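Local atomic coordinates of ethylbenzene dehydrogenase alpha-subunit (Aromatoleum aromaticum, PDB entry 2IVF), a protein that belongs to the molybdopterin oxidoreductase family and holds a molybdenum atom and an iron/sulfur cluster in its interior. Residues W163-A166 / A167-A171; K368-R371 / G372-K375; W797-D800 / D801-V804; H875-S878 / K879-A882; G885-D888 / G889-A892. One frame throughout, in Å; residues are numbered along the deposited sequence.

Contact 1: W163-A166 / A167-A171; sequences WDEA and AGDIA
The carboxylates of Glu165 and Asp169 stand side by side on one flank of the helix, pointing the same way, with their planes turned 72° apart. Asp169 OD2 comes within 4.2 Å of Glu165 CG, so the aspartate meets the stalk of the glutamate. The charged ends are also near each other, with Glu165 OE2 and Asp169 OD2 4.4 Å apart. The flat indole of Trp163 lies against Pro146 and against Leu650 and Pro651 of strand 648-651. It makes a cation-pi contact with Arg685, and its NE1 bonds to the carbonyl of Glu683.

The backbone is the first part of helix 163-181. Four successive i to i+4 hydrogen bonds join the segments. Ala167 N bonds to Trp163 O at 2.8 Å, and Gly168 N bonds to Asp164 O at 3.0 Å. Asp169 N bonds to Glu165 O at 2.8 Å, and Ile170 N bonds to Ala166 O at 3.1 Å.

Asp169 CG lies beside its own backbone N (chi1 -70°), which brings the carboxylate back over the preceding turn. Ile170 CG1 also lies beside its backbone N and sits 3.2 Å from Ala166 O. Ala166 and Ile170 both touch Leu650, so the side of the helix that carries them packs on the mixed sheet. Ala167 and Ala171 touch helix 687-704.

The two acids, if both charged, would probably repel each other. Lys148 forms salt bridges with both Glu165 OE2 and Asp169 OD2 and probably offsets this.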
loop_
_atom_site.group_PDB
_atom_site.type_symbol
_atom_site.label_atom_id
_atom_site.label_comp_id
_atom_site.label_asym_id
_atom_site.label_seq_id
_atom_site.Cartn_x
_atom_site.Cartn_y
_atom_site.Cartn_z
ATOM N N TRP A 163 -21.050 19.906 18.484
ATOM C CA TRP A 163 -21.265 20.183 17.070
ATOM C C TRP A 163 -21.941 21.554 16.910
ATOM O O TRP A 163 -21.684 22.300 15.989
ATOM C CB TRP A 163 -22.144 19.118 16.439
ATOM C CG TRP A 163 -21.416 17.992 15.918
ATOM C CD1 TRP A 163 -21.178 16.820 16.540
ATOM C CD2 TRP A 163 -20.811 17.912 14.644
ATOM N NE1 TRP A 163 -20.427 15.996 15.735
ATOM C CE2 TRP A 163 -20.208 16.644 14.546
ATOM C CE3 TRP A 163 -20.721 18.792 13.562
ATOM C CZ2 TRP A 163 -19.532 16.229 13.409
ATOM C CZ3 TRP A 163 -20.058 18.379 12.430
ATOM C CH2 TRP A 163 -19.464 17.109 12.361
ATOM N N ASP A 164 -22.815 21.872 17.815
ATOM C CA ASP A 164 -23.499 23.146 17.754
ATOM C C ASP A 164 -22.537 24.328 17.821
ATOM O O ASP A 164 -22.633 25.266 17.040
ATOM C CB ASP A 164 -24.460 23.233 18.908
ATOM C CG ASP A 164 -25.552 24.195 18.646
ATOM O OD1 ASP A 164 -26.443 23.816 17.859
ATOM O OD2 ASP A 164 -25.488 25.309 19.226
ATOM N N GLU A 165 -21.623 24.282 18.771
ATOM C CA GLU A 165 -20.632 25.349 18.910
ATOM C C GLU A 165 -19.736 25.407 17.694
ATOM O O GLU A 165 -19.525 26.492 17.117
ATOM C CB GLU A 165 -19.784 25.140 20.163
ATOM C CG GLU A 165 -18.520 26.025 20.199
ATOM C CD GLU A 165 -17.890 26.165 21.566
ATOM O OE1 GLU A 165 -18.386 25.571 22.529
ATOM O OE2 GLU A 165 -16.909 26.908 21.675
ATOM N N ALA A 166 -19.235 24.232 17.286
ATOM C CA ALA A 166 -18.260 24.096 16.176
ATOM C C ALA A 166 -18.859 24.526 14.825
ATOM O O ALA A 166 -18.304 25.381 14.126
ATOM C CB ALA A 166 -17.718 22.688 16.131
ATOM N N ALA A 167 -20.039 24.008 14.503
ATOM C CA ALA A 167 -20.737 24.424 13.281
ATOM C C ALA A 167 -21.129 25.892 13.335
ATOM O O ALA A 167 -21.104 26.581 12.318
ATOM C CB ALA A 167 -21.965 23.538 13.040
ATOM N N GLY A 168 -21.481 26.375 14.524
ATOM C CA GLY A 168 -21.786 27.793 14.740
ATOM C C GLY A 168 -20.599 28.709 14.467
ATOM O O GLY A 168 -20.741 29.754 13.812
ATOM N N ASP A 169 -19.423 28.333 14.956
ATOM C CA ASP A 169 -18.228 29.170 14.713
ATOM C C ASP A 169 -17.907 29.174 13.243
ATOM O O ASP A 169 -17.511 30.193 12.686
ATOM C CB ASP A 169 -16.985 28.664 15.443
ATOM C CG ASP A 169 -17.060 28.837 16.946
ATOM O OD1 ASP A 169 -17.995 29.495 17.441
ATOM O OD2 ASP A 169 -16.152 28.301 17.618
ATOM N N ILE A 170 -18.039 28.017 12.610
ATOM C CA ILE A 170 -17.774 27.936 11.193
ATOM C C ILE A 170 -18.729 28.830 10.413
ATOM O O ILE A 170 -18.309 29.570 9.510
ATOM C CB ILE A 170 -17.878 26.495 10.682
ATOM C CG1 ILE A 170 -16.762 25.653 11.306
ATOM C CG2 ILE A 170 -17.819 26.496 9.158
ATOM C CD1 ILE A 170 -16.969 24.133 11.211
ATOM N N ALA A 171 -20.009 28.761 10.752
ATOM C CA ALA A 171 -21.020 29.545 10.061
ATOM C C ALA A 171 -20.793 31.023 10.236
ATOM O O ALA A 171 -20.941 31.811 9.302
ATOM C CB ALA A 171 -22.385 29.193 10.604
#

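Contact 2: K368-R371 / G372-K375; sequences KASR and GTLK
Ser370 OG accepts hydrogen bonds from two successive backbone amides, Gly372 N and Thr373 N. Gly372 N reaches it at 2.9 Å with an N-H...O angle of 155°. Thr373 N reaches it at 3.2 Å and is slightly more bent. Ser370 OG is anti to the backbone N (chi1 163°), which carries the oxygen forward over the turn to meet both donors.

Three residues on, Thr373 OG1 accepts from a single amide, Lys375 N. The distance is 3.1 Å from Lys375 N to Thr373 OG1, and the bond is nearly straight at 168°. This is an ST turn. The bond from Gly372 N to Ser370 OG has the same spacing of two residues. The chain thus leaves strand 365-369, half of a two-stranded antiparallel sheet with strand 356-360, through turns stapled by hydroxyl oxygens.

The apolar and van der Waals contacts are few. Thr373 CG2 lies 3.7 Å from Ser370 OG, so the methyl group sits against the oxygen that its own amide binds. Ser370 CB is 3.7 Å from Thr373 O. Arg371 CB touches only the adjoining Gly372 N within this turn.

As for charged and polar partners, the Arg371 chain bends at chi3 and ends at Asp521, where NH1 makes a salt bridge. Arg810 and Arg811 donate to the carbonyls of Arg371 and Ser370, and Gln355 donates its NE2 to the carbonyl of Ala369.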
loop_
_atom_site.group_PDB
_atom_site.type_symbol
_atom_site.label_atom_id
_atom_site.label_comp_id
_atom_site.label_asym_id
_atom_site.label_seq_id
_atom_site.Cartn_x
_atom_site.Cartn_y
_atom_site.Cartn_z
ATOM N N LYS A 368 -6.752 18.817 -49.914
ATOM C CA LYS A 368 -7.332 19.116 -48.621
ATOM C C LYS A 368 -7.470 17.843 -47.825
ATOM O O LYS A 368 -7.947 16.833 -48.340
ATOM C CB LYS A 368 -8.685 19.802 -48.777
ATOM C CG LYS A 368 -8.556 21.254 -49.177
ATOM C CD LYS A 368 -9.895 21.965 -49.293
ATOM C CE LYS A 368 -9.728 23.299 -49.984
ATOM N NZ LYS A 368 -10.944 24.133 -49.874
ATOM N N ALA A 369 -6.975 17.892 -46.596
ATOM C CA ALA A 369 -7.196 16.844 -45.610
ATOM C C ALA A 369 -8.555 17.129 -44.940
ATOM O O ALA A 369 -8.815 18.256 -44.469
ATOM C CB ALA A 369 -6.069 16.833 -44.580
ATOM N N SER A 370 -9.431 16.124 -44.923
ATOM C CA SER A 370 -10.777 16.334 -44.420
ATOM C C SER A 370 -10.754 16.641 -42.934
ATOM O O SER A 370 -10.071 15.970 -42.161
ATOM C CB SER A 370 -11.673 15.137 -44.709
ATOM O OG SER A 370 -12.840 15.157 -43.900
ATOM N N ARG A 371 -11.528 17.654 -42.556
ATOM C CA ARG A 371 -11.775 17.991 -41.165
ATOM C C ARG A 371 -12.848 17.123 -40.517
ATOM O O ARG A 371 -13.016 17.176 -39.309
ATOM C CB ARG A 371 -12.223 19.438 -41.035
ATOM C CG ARG A 371 -11.236 20.445 -41.614
ATOM C CD ARG A 371 -11.554 21.850 -41.190
ATOM N NE ARG A 371 -11.411 22.040 -39.751
ATOM C CZ ARG A 371 -12.381 22.433 -38.930
ATOM N NH1 ARG A 371 -13.595 22.702 -39.383
ATOM N NH2 ARG A 371 -12.125 22.569 -37.641
ATOM N N GLY A 372 -13.573 16.338 -41.315
ATOM C CA GLY A 372 -14.766 15.646 -40.834
ATOM C C GLY A 372 -14.598 14.162 -40.635
ATOM O O GLY A 372 -15.362 13.543 -39.885
ATOM N N THR A 373 -13.608 13.572 -41.286
ATOM C CA THR A 373 -13.321 12.161 -41.098
ATOM C C THR A 373 -11.815 11.912 -41.282
ATOM O O THR A 373 -11.121 12.681 -41.951
ATOM C CB THR A 373 -14.106 11.274 -42.117
ATOM O OG1 THR A 373 -13.848 9.898 -41.847
ATOM C CG2 THR A 373 -13.683 11.546 -43.528
ATOM N N LEU A 374 -11.336 10.833 -40.698
ATOM C CA LEU A 374 -9.952 10.431 -40.868
ATOM C C LEU A 374 -9.805 9.450 -42.019
ATOM O O LEU A 374 -8.704 9.058 -42.367
ATOM C CB LEU A 374 -9.427 9.766 -39.598
ATOM C CG LEU A 374 -9.465 10.560 -38.291
ATOM C CD1 LEU A 374 -9.043 9.641 -37.139
ATOM C CD2 LEU A 374 -8.575 11.800 -38.360
ATOM N N LYS A 375 -10.925 9.042 -42.600
ATOM C CA LYS A 375 -10.915 8.049 -43.638
ATOM C C LYS A 375 -10.186 8.612 -44.860
ATOM O O LYS A 375 -10.436 9.754 -45.270
ATOM C CB LYS A 375 -12.355 7.654 -43.960
ATOM C CG LYS A 375 -12.470 6.494 -44.904
ATOM C CD LYS A 375 -13.913 6.122 -45.155
ATOM C CE LYS A 375 -13.980 4.965 -46.142
ATOM N NZ LYS A 375 -13.382 3.795 -45.475
#

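Contact 3: W797-D800 / D801-V804; sequences WHFD and DKKV
Asp801 OD2 lies 3.6 Å from Trp797 CD1. The carboxylate and ring planes are only 11° apart, but the oxygen approaches obliquely. Asp801 N makes a weak hydrogen bond to Trp797 O at 3.1 Å.

Lys802 is the first residue to leave helical geometry after helix 796-800, and it does so with positive phi. Its chain bends at chi2 (-57°) and folds back along Phe799. There NZ donates to Phe799 O at 2.6 Å, in the plane of that carbonyl. Glu327 gives the same ammonium group a salt bridge.

Lys803 N makes a second, straighter bond to Trp797 O at 2.9 Å. The extended Lys803 side chain runs alongside the indole, and NZ stands 3.6 Å from Trp797 CE3. Asp526 forms a salt bridge with this NZ. Lys803 O accepts from His798 ND1 at 2.7 Å. The oxygen lies in the imidazole plane, whereas the donor stands 51° out of the carbonyl plane.

Val804 adds its carbonyl at the same ring edge, with O 3.3 Å from His798 CE1.

The turn ends helix 796-800, with Lys802 at positive phi and Lys803 N bonded back six residues to Trp797 O. His798 donates through ND1 and has Lys234 NZ as hydrogen-bond partner at NE2. This is consistent with a neutral imidazole that carries its proton on ND1.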
loop_
_atom_site.group_PDB
_atom_site.type_symbol
_atom_site.label_atom_id
_atom_site.label_comp_id
_atom_site.label_asym_id
_atom_site.label_seq_id
_atom_site.Cartn_x
_atom_site.Cartn_y
_atom_site.Cartn_z
ATOM N N TRP A 797 -13.328 4.254 -31.744
ATOM C CA TRP A 797 -14.065 5.084 -32.724
ATOM C C TRP A 797 -13.114 5.797 -33.688
ATOM O O TRP A 797 -13.415 5.997 -34.889
ATOM C CB TRP A 797 -14.938 6.110 -32.006
ATOM C CG TRP A 797 -15.981 5.527 -31.132
ATOM C CD1 TRP A 797 -16.520 4.275 -31.220
ATOM C CD2 TRP A 797 -16.677 6.188 -30.078
ATOM N NE1 TRP A 797 -17.461 4.092 -30.242
ATOM C CE2 TRP A 797 -17.590 5.247 -29.524
ATOM C CE3 TRP A 797 -16.636 7.484 -29.552
ATOM C CZ2 TRP A 797 -18.451 5.563 -28.480
ATOM C CZ3 TRP A 797 -17.485 7.795 -28.490
ATOM C CH2 TRP A 797 -18.353 6.824 -27.945
ATOM N N HIS A 798 -11.981 6.233 -33.164
ATOM C CA HIS A 798 -10.978 6.842 -34.014
ATOM C C HIS A 798 -10.451 5.854 -35.039
ATOM O O HIS A 798 -10.348 6.184 -36.224
ATOM C CB HIS A 798 -9.851 7.476 -33.202
ATOM C CG HIS A 798 -10.348 8.468 -32.191
ATOM N ND1 HIS A 798 -11.058 9.587 -32.548
ATOM C CD2 HIS A 798 -10.270 8.482 -30.839
ATOM C CE1 HIS A 798 -11.380 10.268 -31.457
ATOM N NE2 HIS A 798 -10.912 9.615 -30.404
ATOM N N PHE A 799 -10.149 4.647 -34.608
ATOM C CA PHE A 799 -9.585 3.656 -35.523
ATOM C C PHE A 799 -10.603 2.960 -36.424
ATOM O O PHE A 799 -10.464 3.001 -37.673
ATOM C CB PHE A 799 -8.740 2.634 -34.752
ATOM C CG PHE A 799 -8.202 1.570 -35.618
ATOM C CD1 PHE A 799 -7.238 1.868 -36.564
ATOM C CD2 PHE A 799 -8.681 0.262 -35.511
ATOM C CE1 PHE A 799 -6.742 0.881 -37.416
ATOM C CE2 PHE A 799 -8.197 -0.739 -36.345
ATOM C CZ PHE A 799 -7.235 -0.430 -37.313
ATOM N N ASP A 800 -11.614 2.319 -35.839
ATOM C CA ASP A 800 -12.657 1.605 -36.629
ATOM C C ASP A 800 -13.520 2.540 -37.430
ATOM O O ASP A 800 -13.860 2.253 -38.564
ATOM C CB ASP A 800 -13.600 0.775 -35.730
ATOM C CG ASP A 800 -12.974 -0.554 -35.276
ATOM O OD1 ASP A 800 -11.925 -0.951 -35.836
ATOM O OD2 ASP A 800 -13.530 -1.208 -34.372
ATOM N N ASP A 801 -13.949 3.620 -36.800
ATOM C CA ASP A 801 -14.945 4.511 -37.363
ATOM C C ASP A 801 -14.355 5.731 -38.054
ATOM O O ASP A 801 -15.058 6.505 -38.692
ATOM C CB ASP A 801 -15.922 4.965 -36.257
ATOM C CG ASP A 801 -16.830 3.840 -35.793
ATOM O OD1 ASP A 801 -16.896 2.827 -36.521
ATOM O OD2 ASP A 801 -17.461 4.001 -34.720
ATOM N N LYS A 802 -13.064 5.923 -37.871
ATOM C CA LYS A 802 -12.351 7.035 -38.453
ATOM C C LYS A 802 -12.844 8.359 -37.905
ATOM O O LYS A 802 -12.830 9.364 -38.600
ATOM C CB LYS A 802 -12.408 6.989 -39.974
ATOM C CG LYS A 802 -12.046 5.637 -40.554
ATOM C CD LYS A 802 -10.665 5.150 -40.149
ATOM C CE LYS A 802 -10.477 3.663 -40.523
ATOM N NZ LYS A 802 -9.195 3.138 -39.986
ATOM N N LYS A 803 -13.281 8.324 -36.657
ATOM C CA LYS A 803 -13.745 9.522 -35.975
ATOM C C LYS A 803 -12.574 10.492 -35.714
ATOM O O LYS A 803 -11.509 10.108 -35.193
ATOM C CB LYS A 803 -14.467 9.170 -34.671
ATOM C CG LYS A 803 -15.288 10.306 -34.101
ATOM C CD LYS A 803 -15.877 9.986 -32.706
ATOM C CE LYS A 803 -16.762 11.106 -32.171
ATOM N NZ LYS A 803 -17.598 10.672 -30.995
ATOM N N VAL A 804 -12.810 11.748 -36.054
ATOM C CA VAL A 804 -11.834 12.819 -35.861
ATOM C C VAL A 804 -11.528 13.033 -34.382
ATOM O O VAL A 804 -12.314 12.644 -33.490
ATOM C CB VAL A 804 -12.293 14.168 -36.538
ATOM C CG1 VAL A 804 -12.360 14.013 -38.079
ATOM C CG2 VAL A 804 -13.644 14.672 -36.005
#

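Contact 4: H875-S878 / K879-A882; sequences HMNS and KDAA
Asn877 and the helix after it are joined first by backbone bonds. Ala881 N bonds to Asn877 O at 2.9 Å, and Ala882 N bonds to Ser878 O at the same 2.9 Å. The Asn877 side chain adds to this. Its OD1 accepts from Asp880 N at 3.3 Å, in the carbonyl plane and on a lone pair. Lys879 N, at 2.9 Å from Asn877 OD1, gives a weak, bent bond. CG is anti to the backbone N (chi1 180°), which places OD1 over these early amides.

Asn877 is therefore the N-cap of helix 878-883, which follows strand 873-877. A bridging water lies 2.8 Å from Asn877 N, whose hydrogen it accepts, and donates to Asp880 OD2 at 2.7 Å. The water thus links Asn877 N to Asp880 OD2 beside the direct capping bond. Asp880 OD1 forms a salt bridge with Lys914, and Asn877 ND2 bonds to the carbonyl of Val911.

Packing is lighter. Met876 bends at chi3 and sets CE 3.8 Å from Ala881 CA. Met876 also touches Val905 of the adjacent strand 900-908 and Phe843 of strand 843-846. Asn877 packs on Trp139 of the beta-subunit.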
loop_
_atom_site.group_PDB
_atom_site.type_symbol
_atom_site.label_atom_id
_atom_site.label_comp_id
_atom_site.label_asym_id
_atom_site.label_seq_id
_atom_site.Cartn_x
_atom_site.Cartn_y
_atom_site.Cartn_z
ATOM N N HIS A 875 14.976 6.379 0.120
ATOM C CA HIS A 875 15.766 5.299 -0.463
ATOM C C HIS A 875 16.916 5.912 -1.248
ATOM O O HIS A 875 16.702 6.777 -2.108
ATOM C CB HIS A 875 14.985 4.428 -1.437
ATOM C CG HIS A 875 13.783 3.745 -0.843
ATOM N ND1 HIS A 875 13.337 2.520 -1.299
ATOM C CD2 HIS A 875 12.922 4.124 0.131
ATOM C CE1 HIS A 875 12.261 2.164 -0.609
ATOM N NE2 HIS A 875 11.989 3.119 0.262
ATOM N N MET A 876 18.121 5.468 -0.933
ATOM C CA MET A 876 19.313 5.940 -1.609
ATOM C C MET A 876 20.062 4.775 -2.181
ATOM O O MET A 876 20.089 3.691 -1.594
ATOM C CB MET A 876 20.259 6.627 -0.627
ATOM C CG MET A 876 19.753 7.878 0.006
ATOM S SD MET A 876 21.032 8.580 1.062
ATOM C CE MET A 876 22.256 9.034 -0.203
ATOM N N ASN A 877 20.713 4.983 -3.312
ATOM C CA ASN A 877 21.676 3.998 -3.796
ATOM C C ASN A 877 22.763 3.748 -2.769
ATOM O O ASN A 877 23.320 4.678 -2.173
ATOM C CB ASN A 877 22.326 4.496 -5.089
ATOM C CG ASN A 877 23.342 3.512 -5.631
ATOM O OD1 ASN A 877 24.534 3.541 -5.248
ATOM N ND2 ASN A 877 22.867 2.586 -6.442
ATOM N N SER A 878 23.102 2.472 -2.570
ATOM C CA SER A 878 24.042 2.096 -1.509
ATOM C C SER A 878 25.382 2.800 -1.614
ATOM O O SER A 878 25.940 3.217 -0.613
ATOM C CB SER A 878 24.317 0.570 -1.556
ATOM O OG SER A 878 23.113 -0.140 -1.559
ATOM N N LYS A 879 25.924 2.889 -2.819
ATOM C CA LYS A 879 27.205 3.521 -2.989
ATOM C C LYS A 879 27.117 5.009 -2.764
ATOM O O LYS A 879 28.001 5.570 -2.149
ATOM C CB LYS A 879 27.808 3.239 -4.355
ATOM C CG LYS A 879 29.238 3.728 -4.478
ATOM C CD LYS A 879 29.791 3.370 -5.854
ATOM C CE LYS A 879 31.295 3.469 -5.911
ATOM N NZ LYS A 879 31.703 4.865 -6.189
ATOM N N ASP A 880 26.071 5.651 -3.272
ATOM C CA ASP A 880 25.839 7.058 -2.955
ATOM C C ASP A 880 25.844 7.296 -1.469
ATOM O O ASP A 880 26.439 8.260 -0.998
ATOM C CB ASP A 880 24.494 7.522 -3.480
ATOM C CG ASP A 880 24.467 7.672 -4.983
ATOM O OD1 ASP A 880 25.532 7.724 -5.621
ATOM O OD2 ASP A 880 23.362 7.801 -5.512
ATOM N N ALA A 881 25.194 6.431 -0.720
ATOM C CA ALA A 881 25.100 6.628 0.748
ATOM C C ALA A 881 26.463 6.447 1.343
ATOM O O ALA A 881 26.906 7.263 2.171
ATOM C CB ALA A 881 24.109 5.662 1.362
ATOM N N ALA A 882 27.140 5.376 0.927
ATOM C CA ALA A 882 28.476 5.078 1.419
ATOM C C ALA A 882 29.410 6.256 1.175
ATOM O O ALA A 882 30.197 6.586 2.026
ATOM C CB ALA A 882 29.033 3.787 0.756
HETATM O O HOH W 1 21.062 7.586 -4.134
#

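Contact 5: G885-D888 / G889-A892; sequences GIKD and GDMA
Lys887 and Asp890 bind each other twice across a tight turn. Lys887 N donates to Asp890 OD2 at 2.6 Å in a nearly straight bond. The amide meets that oxygen from above the carboxylate plane. Asp890 N in return donates to Lys887 O at 3.0 Å, which closes a type II beta turn from Lys887 to Asp890. Gly889 takes the third place of the turn with positive phi (88°).

Asp890 OD2 has a second donor. A water gives one hydrogen to it at 2.7 Å and the other to Gly885 O at 2.8 Å. The Asp890 oxygen is thus gripped by an amide and a water, and the same water satisfies the carbonyl of Gly885. Asp890 CG sits beside its own backbone N (chi1 -77°), which turns the carboxylate back over Lys887. Gly885 itself ends the preceding helix in a Schellman motif.

The Asp888 carboxylate is bound outside the turn. OD1 takes a salt bridge from Arg869 and a hydrogen bond from Thr907 N. OD2 has a weak bond from Gln134 of the beta-subunit.

Apolar contact is modest. Ile886 CG2 is 4.1 Å from Asp890 CB, and Ile886 CD1 is 4.3 Å from Ala892 CB.

The turn leads from helix 878-883 into strand 891-895. Ile886 and Ala892 both rest on Val905 of strand 900-908 and on Ile973 of strand 969-975. These are the two strands that flank strand 891-895 in the mixed sheet.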
loop_
_atom_site.group_PDB
_atom_site.type_symbol
_atom_site.label_atom_id
_atom_site.label_comp_id
_atom_site.label_asym_id
_atom_site.label_seq_id
_atom_site.Cartn_x
_atom_site.Cartn_y
_atom_site.Cartn_z
ATOM N N GLY A 885 29.053 8.857 3.738
ATOM C CA GLY A 885 29.336 8.411 5.102
ATOM C C GLY A 885 28.053 8.001 5.800
ATOM O O GLY A 885 27.954 8.057 7.014
ATOM N N ILE A 886 27.074 7.593 5.017
ATOM C CA ILE A 886 25.711 7.295 5.511
ATOM C C ILE A 886 25.494 5.793 5.421
ATOM O O ILE A 886 25.832 5.172 4.410
ATOM C CB ILE A 886 24.656 8.022 4.636
ATOM C CG1 ILE A 886 24.728 9.544 4.836
ATOM C CG2 ILE A 886 23.234 7.543 4.902
ATOM C CD1 ILE A 886 23.856 10.334 3.869
ATOM N N LYS A 887 24.953 5.203 6.485
ATOM C CA LYS A 887 24.625 3.785 6.494
ATOM C C LYS A 887 23.110 3.619 6.521
ATOM O O LYS A 887 22.371 4.527 6.878
ATOM C CB LYS A 887 25.217 3.122 7.749
ATOM C CG LYS A 887 26.691 2.882 7.702
ATOM C CD LYS A 887 27.252 2.539 9.096
ATOM C CE LYS A 887 28.622 1.836 8.923
ATOM N NZ LYS A 887 29.603 2.103 10.039
ATOM N N ASP A 888 22.649 2.460 6.098
ATOM C CA ASP A 888 21.243 2.100 6.219
ATOM C C ASP A 888 20.771 2.352 7.667
ATOM O O ASP A 888 21.437 1.977 8.638
ATOM C CB ASP A 888 21.075 0.638 5.838
ATOM C CG ASP A 888 19.624 0.203 5.760
ATOM O OD1 ASP A 888 18.816 0.857 5.114
ATOM O OD2 ASP A 888 19.292 -0.836 6.343
ATOM N N GLY A 889 19.633 3.008 7.816
ATOM C CA GLY A 889 19.078 3.307 9.154
ATOM C C GLY A 889 19.565 4.614 9.763
ATOM O O GLY A 889 19.014 5.074 10.747
ATOM N N ASP A 890 20.620 5.184 9.211
ATOM C CA ASP A 890 21.022 6.533 9.610
ATOM C C ASP A 890 19.907 7.520 9.273
ATOM O O ASP A 890 19.082 7.274 8.406
ATOM C CB ASP A 890 22.282 6.996 8.889
ATOM C CG ASP A 890 23.519 6.392 9.436
ATOM O OD1 ASP A 890 23.522 5.912 10.591
ATOM O OD2 ASP A 890 24.529 6.460 8.740
ATOM N N MET A 891 19.896 8.636 9.977
ATOM C CA MET A 891 19.120 9.799 9.546
ATOM C C MET A 891 19.975 10.628 8.577
ATOM O O MET A 891 21.193 10.638 8.636
ATOM C CB MET A 891 18.739 10.699 10.717
ATOM C CG MET A 891 17.931 10.035 11.757
ATOM S SD MET A 891 16.352 9.534 11.100
ATOM C CE MET A 891 16.349 7.944 11.851
ATOM N N ALA A 892 19.294 11.353 7.701
ATOM C CA ALA A 892 19.932 12.217 6.741
ATOM C C ALA A 892 19.150 13.505 6.637
ATOM O O ALA A 892 17.948 13.503 6.901
ATOM C CB ALA A 892 20.008 11.504 5.377
HETATM O O HOH W 2 27.177 6.480 9.223
#

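In the fold
The five contacts form two close pairs and one outlier. Contacts 2 and 3 have centres about 11 Å apart and touch directly. Leu374 N lies 3.0 Å from Lys802 O, probably as a hydrogen bond, and Gly372 packs on Val804. Contacts 4 and 5 are successive, with centres about 9 Å apart. A probable bond from Ile886 N to Ala881 O joins them, and both reach one sheet within the molybdopterin dinucleotide binding domain range. Contact 1 lies alone, its centre about 48 to 60 Å from those of the other four. The Trp163 side chain is about 9 Å from MD1, and that of Asn877 about 13 Å from MGD.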